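Local coordinates for protein NADPH-quinone reductase (Pediococcus pentosaceus ATCC 25745, PDB 3HA2) that probably binds FMN and passes electrons from NAD(P)H to quinones, the chain being the flavodoxin-like part of a longer protein, at residues A[38-43]-A[75-80]; A[52-57]-A[92-97]. One frame throughout, in Å; residues are numbered along the deposited sequence.

Interaction 1 (A[38-43]-A[75-80]); sequences ADFNVE and DTVMTT. With SO4 (sulfate ion), chain D.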
loop_
_atom_site.group_PDB
_atom_site.type_symbol
_atom_site.label_atom_id
_atom_site.label_comp_id
_atom_site.label_asym_id
_atom_site.label_seq_id
_atom_site.Cartn_x
_atom_site.Cartn_y
_atom_site.Cartn_z
ATOM N N ALA A 38 10.670 -9.190 -10.949
ATOM C CA ALA A 38 10.041 -10.045 -9.950
ATOM C C ALA A 38 11.090 -10.733 -9.078
ATOM O O ALA A 38 10.847 -10.977 -7.896
ATOM C CB ALA A 38 9.124 -11.075 -10.613
ATOM N N ASP A 39 12.266 -10.979 -9.642
ATOM C CA ASP A 39 13.334 -11.652 -8.897
ATOM C C ASP A 39 14.481 -10.707 -8.508
ATOM O O ASP A 39 15.653 -11.067 -8.601
ATOM C CB ASP A 39 13.826 -12.875 -9.673
ATOM C CG ASP A 39 14.435 -12.516 -11.026
ATOM O OD1 ASP A 39 14.090 -11.455 -11.594
ATOM O OD2 ASP A 39 15.264 -13.301 -11.526
ATOM N N PHE A 40 14.139 -9.489 -8.066
ATOM C CA PHE A 40 15.166 -8.535 -7.631
ATOM C C PHE A 40 16.035 -9.082 -6.505
ATOM O O PHE A 40 15.610 -9.961 -5.733
ATOM C CB PHE A 40 14.563 -7.183 -7.219
ATOM C CG PHE A 40 13.656 -7.251 -6.020
ATOM C CD1 PHE A 40 14.166 -7.149 -4.725
ATOM C CD2 PHE A 40 12.276 -7.376 -6.187
ATOM C CE1 PHE A 40 13.333 -7.204 -3.617
ATOM C CE2 PHE A 40 11.425 -7.423 -5.067
ATOM C CZ PHE A 40 11.964 -7.332 -3.786
ATOM N N ASN A 41 17.250 -8.555 -6.419
ATOM C CA ASN A 41 18.223 -9.005 -5.424
ATOM C C ASN A 41 18.409 -7.888 -4.415
ATOM O O ASN A 41 18.721 -6.765 -4.810
ATOM C CB ASN A 41 19.548 -9.288 -6.115
ATOM C CG ASN A 41 20.591 -9.787 -5.164
ATOM O OD1 ASN A 41 20.711 -10.998 -4.932
ATOM N ND2 ASN A 41 21.368 -8.867 -4.601
ATOM N N VAL A 42 18.234 -8.183 -3.129
ATOM C CA VAL A 42 18.238 -7.125 -2.101
ATOM C C VAL A 42 19.549 -6.347 -2.084
ATOM O O VAL A 42 19.534 -5.106 -2.075
ATOM C CB VAL A 42 17.898 -7.685 -0.690
ATOM C CG1 VAL A 42 18.151 -6.626 0.410
ATOM C CG2 VAL A 42 16.436 -8.133 -0.651
ATOM N N GLU A 43 20.673 -7.077 -2.076
ATOM C CA GLU A 43 22.005 -6.453 -2.055
ATOM C C GLU A 43 22.239 -5.497 -3.234
ATOM O O GLU A 43 22.737 -4.386 -3.035
ATOM C CB GLU A 43 23.098 -7.527 -1.965
ATOM C CG GLU A 43 24.518 -6.972 -1.822
ATOM C CD GLU A 43 25.573 -8.060 -1.701
ATOM O OE1 GLU A 43 25.255 -9.264 -1.904
ATOM O OE2 GLU A 43 26.747 -7.716 -1.400
ATOM N N ASP A 75 9.172 -3.928 1.421
ATOM C CA ASP A 75 9.162 -4.863 2.562
ATOM C C ASP A 75 10.504 -5.587 2.740
ATOM O O ASP A 75 10.881 -5.946 3.862
ATOM C CB ASP A 75 8.047 -5.918 2.385
ATOM C CG ASP A 75 6.620 -5.347 2.519
ATOM O OD1 ASP A 75 6.456 -4.182 2.917
ATOM O OD2 ASP A 75 5.659 -6.100 2.222
ATOM N N THR A 76 11.210 -5.822 1.639
ATOM C CA THR A 76 12.371 -6.713 1.637
ATOM C C THR A 76 13.705 -5.957 1.530
ATOM O O THR A 76 14.684 -6.314 2.180
ATOM C CB THR A 76 12.238 -7.763 0.497
ATOM O OG1 THR A 76 10.952 -8.409 0.581
ATOM C CG2 THR A 76 13.281 -8.825 0.629
ATOM N N VAL A 77 13.730 -4.903 0.713
ATOM C CA VAL A 77 14.950 -4.115 0.519
ATOM C C VAL A 77 15.120 -3.148 1.687
ATOM O O VAL A 77 16.239 -2.910 2.153
ATOM C CB VAL A 77 14.924 -3.336 -0.847
ATOM C CG1 VAL A 77 16.071 -2.303 -0.944
ATOM C CG2 VAL A 77 14.995 -4.293 -2.013
HETATM N N MSE A 78 14.007 -2.566 2.139
HETATM C CA MSE A 78 14.051 -1.558 3.199
HETATM C C MSE A 78 13.936 -2.259 4.549
HETATM O O MSE A 78 12.887 -2.243 5.198
HETATM C CB MSE A 78 12.953 -0.504 3.030
HETATM C CG MSE A 78 12.987 0.223 1.709
HETATM SE SE MSE A 78 14.718 1.056 1.362
HETATM C CE MSE A 78 14.118 2.185 -0.144
ATOM N N THR A 79 15.026 -2.885 4.970
ATOM C CA THR A 79 15.036 -3.554 6.261
ATOM C C THR A 79 15.236 -2.542 7.391
ATOM O O THR A 79 15.666 -1.422 7.163
ATOM C CB THR A 79 16.143 -4.622 6.336
ATOM O OG1 THR A 79 17.416 -4.003 6.118
ATOM C CG2 THR A 79 15.908 -5.716 5.295
ATOM N N THR A 80 14.906 -2.950 8.610
ATOM C CA THR A 80 15.217 -2.160 9.794
ATOM C C THR A 80 16.702 -1.825 9.838
ATOM O O THR A 80 17.067 -0.666 10.071
ATOM C CB THR A 80 14.814 -2.934 11.060
ATOM O OG1 THR A 80 13.411 -3.195 10.991
ATOM C CG2 THR A 80 15.111 -2.149 12.308
HETATM S S SO4 D . 15.315 -6.520 9.523
HETATM O O1 SO4 D . 14.856 -7.080 10.801
HETATM O O2 SO4 D . 15.515 -7.620 8.572
HETATM O O3 SO4 D . 14.266 -5.646 8.978
HETATM O O4 SO4 D . 16.575 -5.780 9.728
#
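Val42 and Phe40 lean on Thr76 and Val77, joining the beginning of helix 42-50 to the last turn of helix 68-77, two helices of the flavodoxin-like fold. No hydrogen bond spans the two segments, and the join is apolar, made by the valine and threonine methyls, neighbouring backbone and the Phe40 ring. The shortest approach is that of two methyls, Val42 CG2 and Thr76 CG2, at 3.5 Å, closer than two methyls normally sit, with the two side chains crossing at about a right angle. The other branch, Val42 CG1, stands anti to the backbone N (chi1 170°) and thereby reaches over the backbone of the opposing helix, 4.1 Å from Val77 CA. With both methyls gone, as in an alanine here, a gap is likely to open beside Thr76 CG2 and the backbone of Val77. The Phe40 ring meets Thr76 CB at its edge, near its own plane, while Val77 CG2 comes obliquely to within 3.7 Å of Phe40 CE1, and Trp73 packs edge-to-face with the same ring.

Further out, Thr76 turns its hydroxyl back to Gln72 O within its own helix, leaving CG2 for the valine, and Val77 O accepts a hydrogen bond from Gln46 NE2, a polar tie between the same two helices. Beyond Val77 the chain leaves the helix through an inverse gamma turn centred on Met78, whose carbonyl is bound by Trp63 of the second subunit, and Thr79 then serves as N-cap of helix 80-83, its hydroxyl accepting from Phe82 N. At that helix start a sulfate, probably from the crystallisation liquor, is bound by the backbone N of Lys81 and by Thr80 N, which donates to sulfate O3 at 2.8 Å with an N-H...O angle of 157°.

Interaction 2 (A[52-57]-A[92-97]); sequences NDRIIL and GKELGI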
loop_
_atom_site.group_PDB
_atom_site.type_symbol
_atom_site.label_atom_id
_atom_site.label_comp_id
_atom_site.label_asym_id
_atom_site.label_seq_id
_atom_site.Cartn_x
_atom_site.Cartn_y
_atom_site.Cartn_z
ATOM N N ASN A 52 22.839 6.643 -5.063
ATOM C CA ASN A 52 22.012 7.724 -5.615
ATOM C C ASN A 52 21.526 8.691 -4.552
ATOM O O ASN A 52 21.419 8.321 -3.383
ATOM C CB ASN A 52 20.860 7.165 -6.461
ATOM C CG ASN A 52 21.346 6.572 -7.774
ATOM O OD1 ASN A 52 21.349 7.253 -8.805
ATOM N ND2 ASN A 52 21.804 5.322 -7.737
ATOM N N ASP A 53 21.260 9.936 -4.966
ATOM C CA ASP A 53 20.856 11.024 -4.071
ATOM C C ASP A 53 19.355 11.268 -4.103
ATOM O O ASP A 53 18.760 11.646 -3.103
ATOM C CB ASP A 53 21.559 12.330 -4.479
ATOM C CG ASP A 53 23.057 12.180 -4.544
ATOM O OD1 ASP A 53 23.655 11.908 -3.480
ATOM O OD2 ASP A 53 23.635 12.328 -5.650
ATOM N N ARG A 54 18.750 11.081 -5.263
ATOM C CA ARG A 54 17.310 11.245 -5.393
ATOM C C ARG A 54 16.734 9.927 -5.895
ATOM O O ARG A 54 17.174 9.396 -6.909
ATOM C CB ARG A 54 16.970 12.377 -6.371
ATOM C CG ARG A 54 15.477 12.561 -6.591
ATOM C CD ARG A 54 15.196 13.779 -7.487
ATOM N NE ARG A 54 15.615 15.021 -6.841
ATOM C CZ ARG A 54 15.692 16.200 -7.455
ATOM N NH1 ARG A 54 15.385 16.313 -8.747
ATOM N NH2 ARG A 54 16.098 17.270 -6.777
ATOM N N ILE A 55 15.756 9.413 -5.162
ATOM C CA ILE A 55 15.160 8.124 -5.445
ATOM C C ILE A 55 13.718 8.405 -5.823
ATOM O O ILE A 55 12.959 8.973 -5.031
ATOM C CB ILE A 55 15.178 7.165 -4.204
ATOM C CG1 ILE A 55 16.523 7.193 -3.421
ATOM C CG2 ILE A 55 14.764 5.747 -4.614
ATOM C CD1 ILE A 55 17.784 6.830 -4.224
ATOM N N ILE A 56 13.351 8.020 -7.036
ATOM C CA ILE A 56 12.000 8.229 -7.512
ATOM C C ILE A 56 11.309 6.883 -7.683
ATOM O O ILE A 56 11.841 5.977 -8.323
ATOM C CB ILE A 56 12.014 9.023 -8.823
ATOM C CG1 ILE A 56 12.436 10.471 -8.535
ATOM C CG2 ILE A 56 10.667 8.938 -9.525
ATOM C CD1 ILE A 56 12.836 11.264 -9.777
ATOM N N LEU A 57 10.135 6.744 -7.090
ATOM C CA LEU A 57 9.367 5.521 -7.298
ATOM C C LEU A 57 8.300 5.830 -8.318
ATOM O O LEU A 57 7.485 6.740 -8.124
ATOM C CB LEU A 57 8.717 5.053 -6.008
ATOM C CG LEU A 57 9.646 4.970 -4.794
ATOM C CD1 LEU A 57 8.812 4.451 -3.601
ATOM C CD2 LEU A 57 10.888 4.110 -5.037
ATOM N N GLY A 92 18.978 11.987 4.329
ATOM C CA GLY A 92 19.391 13.097 3.466
ATOM C C GLY A 92 19.090 12.927 1.978
ATOM O O GLY A 92 19.238 13.884 1.202
ATOM N N LYS A 93 18.712 11.719 1.565
ATOM C CA LYS A 93 18.311 11.485 0.171
ATOM C C LYS A 93 16.895 12.028 -0.025
ATOM O O LYS A 93 16.150 12.213 0.951
ATOM C CB LYS A 93 18.388 9.987 -0.191
ATOM C CG LYS A 93 19.783 9.383 -0.036
ATOM C CD LYS A 93 19.790 7.868 -0.340
ATOM C CE LYS A 93 21.128 7.241 0.028
ATOM N NZ LYS A 93 22.206 7.705 -0.911
ATOM N N GLU A 94 16.543 12.317 -1.277
ATOM C CA GLU A 94 15.220 12.821 -1.611
ATOM C C GLU A 94 14.404 11.650 -2.109
ATOM O O GLU A 94 14.932 10.787 -2.812
ATOM C CB GLU A 94 15.279 13.918 -2.683
ATOM C CG GLU A 94 15.862 15.232 -2.170
ATOM C CD GLU A 94 16.191 16.217 -3.270
ATOM O OE1 GLU A 94 16.470 15.799 -4.404
ATOM O OE2 GLU A 94 16.182 17.436 -2.988
ATOM N N LEU A 95 13.129 11.614 -1.713
ATOM C CA LEU A 95 12.203 10.587 -2.192
ATOM C C LEU A 95 11.164 11.283 -3.055
ATOM O O LEU A 95 10.518 12.221 -2.592
ATOM C CB LEU A 95 11.491 9.883 -1.043
ATOM C CG LEU A 95 10.518 8.776 -1.493
ATOM C CD1 LEU A 95 11.271 7.601 -2.208
ATOM C CD2 LEU A 95 9.661 8.246 -0.332
ATOM N N GLY A 96 11.019 10.818 -4.291
ATOM C CA GLY A 96 9.996 11.327 -5.210
ATOM C C GLY A 96 9.070 10.205 -5.641
ATOM O O GLY A 96 9.416 9.015 -5.566
ATOM N N ILE A 97 7.895 10.591 -6.111
ATOM C CA ILE A 97 6.868 9.651 -6.538
ATOM C C ILE A 97 6.342 10.125 -7.879
ATOM O O ILE A 97 5.884 11.278 -8.003
ATOM C CB ILE A 97 5.693 9.616 -5.509
ATOM C CG1 ILE A 97 6.188 9.193 -4.111
ATOM C CG2 ILE A 97 4.527 8.733 -6.049
ATOM C CD1 ILE A 97 6.685 7.766 -4.010
HETATM O O HOH W 1 23.186 10.681 -0.683
#
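Arg54 NE and Arg54 NH2 both close on one carboxylate oxygen, Glu94 OE1, at 2.7 and 2.8 Å, forming a salt bridge. The oxygen sits in the guanidinium plane, but both donors come to it from the same face of the carboxylate, one on the anti and one on the syn side, and the two planes are turned 30° apart. A bend at chi3 (-65°) brings the otherwise extended arginine chain round to this edge-on approach. Asn166 O also accepts from NH2, tying the salt bridge to the C-terminal end of the chain.

Lys93 runs beside Asn52 and donates from NZ to Asn52 O at 2.7 Å; a water joins the same NZ to Asp53 OD1, while the other oxygen, Asp53 OD2, accepts from Gln2 N. The backbones are laced by Glu94 N to Asp53 O, Ile55 N to Glu94 O, Gly96 N to Ile55 O and Leu57 N to Gly96 O.

On the face away from the salt bridge, Leu95 CD1 lies 4.0 Å from Leu57 CG, and Ile97 CD1 3.9 Å from Leu57 CB; Phe125 of helix 123-131 covers Leu57 and Ile97. Gly96 lies beside Ile56, where a CB would be pressed against Ile56 CG1. Such in-register parallel strands, with helices covering them, form the central sheet of the flavodoxin-like fold.

The two contacts alternate along the chain: segment 38-43 is followed by 52-57, then 75-80, then 92-97. Helix 42-50 leads from interaction 1 into strand 54-60 of interaction 2, and that strand is followed by helix 68-77, which returns the chain to interaction 1. Their centres lie about 17 Å apart and their nearest atoms about 6 Å, without touching. Interaction 2 pairs two neighbouring strands of the five-stranded parallel sheet near the centre of the chain, whereas interaction 1 joins two helices farther out, next to the second subunit. Strand 54-60, between those helices in sequence, thus ties the helix junction bordering the subunit interface to the core of the sheet.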